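Local coordinates for protein mannose recognizing lectin (Marasmius oreades, PDB 4TKC) that binds mannose as a fungal lectin of the bulb-type family, at residues L11-V16 against D87-N92. Numbering follows the deposited sequence.
Sequences LPENGV and DDHPYN
Glu13 reaches across to His89 and Tyr91 and shows how a single carboxylate oxygen can tie a turn to a loop without regular structure. Its CG stands beside the backbone N, anti to the carbonyl carbon, and the chain beyond runs extended, which carries OE2 between two donors. The imidazole ND1 of His89 gives Glu13 OE2 an almost straight bond of 2.6 Å (177°), with OE2 lying in the ring plane; the oxygen is met on its syn side, 25° out of the carboxylate plane. Tyr91 N takes the anti lone pair of the same Glu13 OE2 at 2.9 Å. The carboxylate and imidazole planes are turned 66° apart, and Glu13 OE2 also lies at the edge of the Tyr91 ring, 3.5 Å from Tyr91 CD1. Over one face of the imidazole comes Tyr91 CE1, while Tyr91 OH accepts a bond from Asp88 N. Nearer the sheet, a water bridges Glu13 N and Tyr91 O, and Asn92 OD1 rests 3.2 Å from Pro12 CA. The type II turn from Pro12 to Gly15 links two of the three sheets of the beta-prism II fold, and the contact joins it to the loop entering strand 92-95, about 11 Å from the bound sugars. Two donors thus pin OE2 between the His89 side chain and the Tyr91 backbone, the straight in-plane bond restricts the ring, and the negative charge would probably favour a protonated His89.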
ATOM      1  N   LEU A  11      -4.044  -3.999  -7.842  1.00 14.28           N
ATOM      2  CA  LEU A  11      -3.982  -2.818  -6.978  1.00 14.92           C
ATOM      3  C   LEU A  11      -5.327  -2.121  -7.019  1.00 13.71           C
ATOM      4  O   LEU A  11      -5.673  -1.506  -8.011  1.00 15.95           O
ATOM      5  CB  LEU A  11      -2.887  -1.850  -7.465  1.00 14.26           C
ATOM      6  CG  LEU A  11      -2.364  -0.893  -6.406  1.00 15.49           C
ATOM      7  CD1 LEU A  11      -1.737  -1.653  -5.237  1.00 16.07           C
ATOM      8  CD2 LEU A  11      -1.372   0.080  -6.995  1.00 14.03           C
ATOM      9  N   PRO A  12      -6.155  -2.302  -5.994  1.00 14.92           N
ATOM     10  CA  PRO A  12      -7.438  -1.594  -5.927  1.00 15.37           C
ATOM     11  C   PRO A  12      -7.293  -0.123  -5.480  1.00 14.08           C
ATOM     12  O   PRO A  12      -6.184   0.329  -5.218  1.00 15.20           O
ATOM     13  CB  PRO A  12      -8.224  -2.399  -4.877  1.00 16.83           C
ATOM     14  CG  PRO A  12      -7.209  -3.148  -4.101  1.00 23.50           C
ATOM     15  CD  PRO A  12      -5.876  -3.061  -4.761  1.00 15.90           C
ATOM     16  N   GLU A  13      -8.393   0.631  -5.535  1.00 14.78           N
ATOM     17  CA  GLU A  13      -8.400   1.993  -4.971  1.00 14.46           C
ATOM     18  C   GLU A  13      -7.856   2.017  -3.547  1.00 13.93           C
ATOM     19  O   GLU A  13      -8.092   1.093  -2.774  1.00 15.86           O
ATOM     20  CB  GLU A  13      -9.787   2.625  -5.023  1.00 15.01           C
ATOM     21  CG  GLU A  13     -10.270   2.857  -6.467  1.00 14.77           C
ATOM     22  CD  GLU A  13     -11.629   3.571  -6.521  1.00 17.62           C
ATOM     23  OE1 GLU A  13     -12.002   4.234  -5.525  1.00 19.05           O
ATOM     24  OE2 GLU A  13     -12.341   3.441  -7.536  1.00 17.69           O
ATOM     25  N   ASN A  14      -7.004   3.003  -3.371  1.00 14.49           N
ATOM     26  CA  ASN A  14      -6.206   3.178  -2.126  1.00 15.78           C
ATOM     27  C   ASN A  14      -5.066   2.196  -1.983  1.00 15.98           C
ATOM     28  O   ASN A  14      -4.374   2.161  -0.981  1.00 16.48           O
ATOM     29  CB  ASN A  14      -7.054   3.146  -0.836  1.00 15.09           C
ATOM     30  CG  ASN A  14      -7.937   4.352  -0.725  1.00 16.89           C
ATOM     31  OD1 ASN A  14      -7.470   5.486  -0.942  1.00 20.74           O
ATOM     32  ND2 ASN A  14      -9.226   4.126  -0.527  1.00 18.45           N
ATOM     33  N   GLY A  15      -4.845   1.377  -2.996  1.00 14.26           N
ATOM     34  CA  GLY A  15      -3.725   0.482  -2.969  1.00 14.48           C
ATOM     35  C   GLY A  15      -2.410   1.198  -3.252  1.00 13.94           C
ATOM     36  O   GLY A  15      -2.318   1.976  -4.212  1.00 15.46           O
ATOM     37  N   VAL A  16      -1.336   0.752  -2.594  1.00 13.45           N
ATOM     38  CA  VAL A  16      -0.030   1.319  -2.780  1.00 14.22           C
ATOM     39  C   VAL A  16       1.032   0.243  -2.817  1.00 14.31           C
ATOM     40  O   VAL A  16       1.068  -0.661  -1.978  1.00 14.73           O
ATOM     41  CB  VAL A  16       0.352   2.284  -1.622  1.00 15.70           C
ATOM     42  CG1 VAL A  16       1.835   2.629  -1.705  1.00 16.41           C
ATOM     43  CG2 VAL A  16      -0.477   3.541  -1.738  1.00 14.63           C
ATOM     44  N   ASP A  87     -15.210   8.903 -12.805  1.00 18.36           N
ATOM     45  CA  ASP A  87     -16.211   8.547 -11.799  1.00 19.27           C
ATOM     46  C   ASP A  87     -16.735   7.101 -11.936  1.00 16.96           C
ATOM     47  O   ASP A  87     -17.662   6.721 -11.218  1.00 21.77           O
ATOM     48  CB  ASP A  87     -17.411   9.496 -11.877  1.00 24.72           C
ATOM     49  CG  ASP A  87     -17.043  10.938 -11.606  1.00 32.21           C
ATOM     50  OD1 ASP A  87     -16.370  11.207 -10.589  1.00 39.61           O
ATOM     51  OD2 ASP A  87     -17.478  11.812 -12.392  1.00 40.80           O
ATOM     52  N   ASP A  88     -16.103   6.295 -12.798  1.00 18.25           N
ATOM     53  CA  ASP A  88     -16.576   4.925 -13.076  1.00 18.83           C
ATOM     54  C   ASP A  88     -15.961   3.926 -12.079  1.00 17.44           C
ATOM     55  O   ASP A  88     -15.272   2.992 -12.496  1.00 18.61           O
ATOM     56  CB  ASP A  88     -16.290   4.513 -14.514  1.00 20.92           C
ATOM     57  CG  ASP A  88     -17.229   5.176 -15.501  1.00 29.13           C
ATOM     58  OD1 ASP A  88     -18.280   5.699 -15.065  1.00 27.51           O
ATOM     59  OD2 ASP A  88     -16.931   5.156 -16.712  1.00 32.91           O
ATOM     60  N   HIS A  89     -16.267   4.126 -10.799  1.00 16.32           N
ATOM     61  CA  HIS A  89     -15.775   3.286  -9.694  1.00 17.20           C
ATOM     62  C   HIS A  89     -16.440   1.898  -9.722  1.00 16.34           C
ATOM     63  O   HIS A  89     -17.608   1.785 -10.086  1.00 21.12           O
ATOM     64  CB  HIS A  89     -16.027   3.952  -8.335  1.00 17.34           C
ATOM     65  CG  HIS A  89     -15.376   5.283  -8.217  1.00 18.76           C
ATOM     66  ND1 HIS A  89     -14.018   5.423  -8.009  1.00 20.96           N
ATOM     67  CD2 HIS A  89     -15.848   6.526  -8.456  1.00 23.19           C
ATOM     68  CE1 HIS A  89     -13.698   6.704  -8.036  1.00 23.25           C
ATOM     69  NE2 HIS A  89     -14.797   7.398  -8.270  1.00 27.92           N
ATOM     70  N   PRO A  90     -15.702   0.862  -9.268  1.00 17.40           N
ATOM     71  CA  PRO A  90     -14.325   0.931  -8.730  1.00 19.67           C
ATOM     72  C   PRO A  90     -13.276   0.888  -9.829  1.00 15.20           C
ATOM     73  O   PRO A  90     -13.501   0.235 -10.897  1.00 17.41           O
ATOM     74  CB  PRO A  90     -14.209  -0.355  -7.909  1.00 20.07           C
ATOM     75  CG  PRO A  90     -15.108  -1.317  -8.622  1.00 22.64           C
ATOM     76  CD  PRO A  90     -16.266  -0.498  -9.161  1.00 23.49           C
ATOM     77  N   TYR A  91     -12.100   1.449  -9.586  1.00 14.32           N
ATOM     78  CA  TYR A  91     -10.936   1.331 -10.496  1.00 13.76           C
ATOM     79  C   TYR A  91      -9.953   0.328  -9.924  1.00 13.36           C
ATOM     80  O   TYR A  91      -9.800   0.236  -8.671  1.00 16.72           O
ATOM     81  CB  TYR A  91     -10.273   2.706 -10.614  1.00 15.10           C
ATOM     82  CG  TYR A  91     -11.055   3.713 -11.419  1.00 15.45           C
ATOM     83  CD1 TYR A  91     -12.001   4.527 -10.830  1.00 16.44           C
ATOM     84  CD2 TYR A  91     -10.856   3.799 -12.814  1.00 16.59           C
ATOM     85  CE1 TYR A  91     -12.763   5.411 -11.556  1.00 15.34           C
ATOM     86  CE2 TYR A  91     -11.615   4.668 -13.562  1.00 17.97           C
ATOM     87  CZ  TYR A  91     -12.559   5.463 -12.955  1.00 17.04           C
ATOM     88  OH  TYR A  91     -13.285   6.314 -13.736  1.00 17.78           O
ATOM     89  N   ASN A  92      -9.263  -0.411 -10.787  1.00 15.72           N
ATOM     90  CA  ASN A  92      -8.296  -1.388 -10.351  1.00 17.57           C
ATOM     91  C   ASN A  92      -7.168  -1.414 -11.325  1.00 13.72           C
ATOM     92  O   ASN A  92      -7.442  -1.333 -12.564  1.00 16.09           O
ATOM     93  CB  ASN A  92      -8.940  -2.759 -10.277  1.00 18.97           C
ATOM     94  CG  ASN A  92      -9.825  -2.912  -9.065  1.00 15.02           C
ATOM     95  OD1 ASN A  92      -9.343  -3.202  -7.970  1.00 18.17           O
ATOM     96  ND2 ASN A  92     -11.120  -2.758  -9.269  1.00 17.23           N
TER
HETATM   97  O   HOH W   1     -10.923  -0.777  -6.445  1.00 16.05           O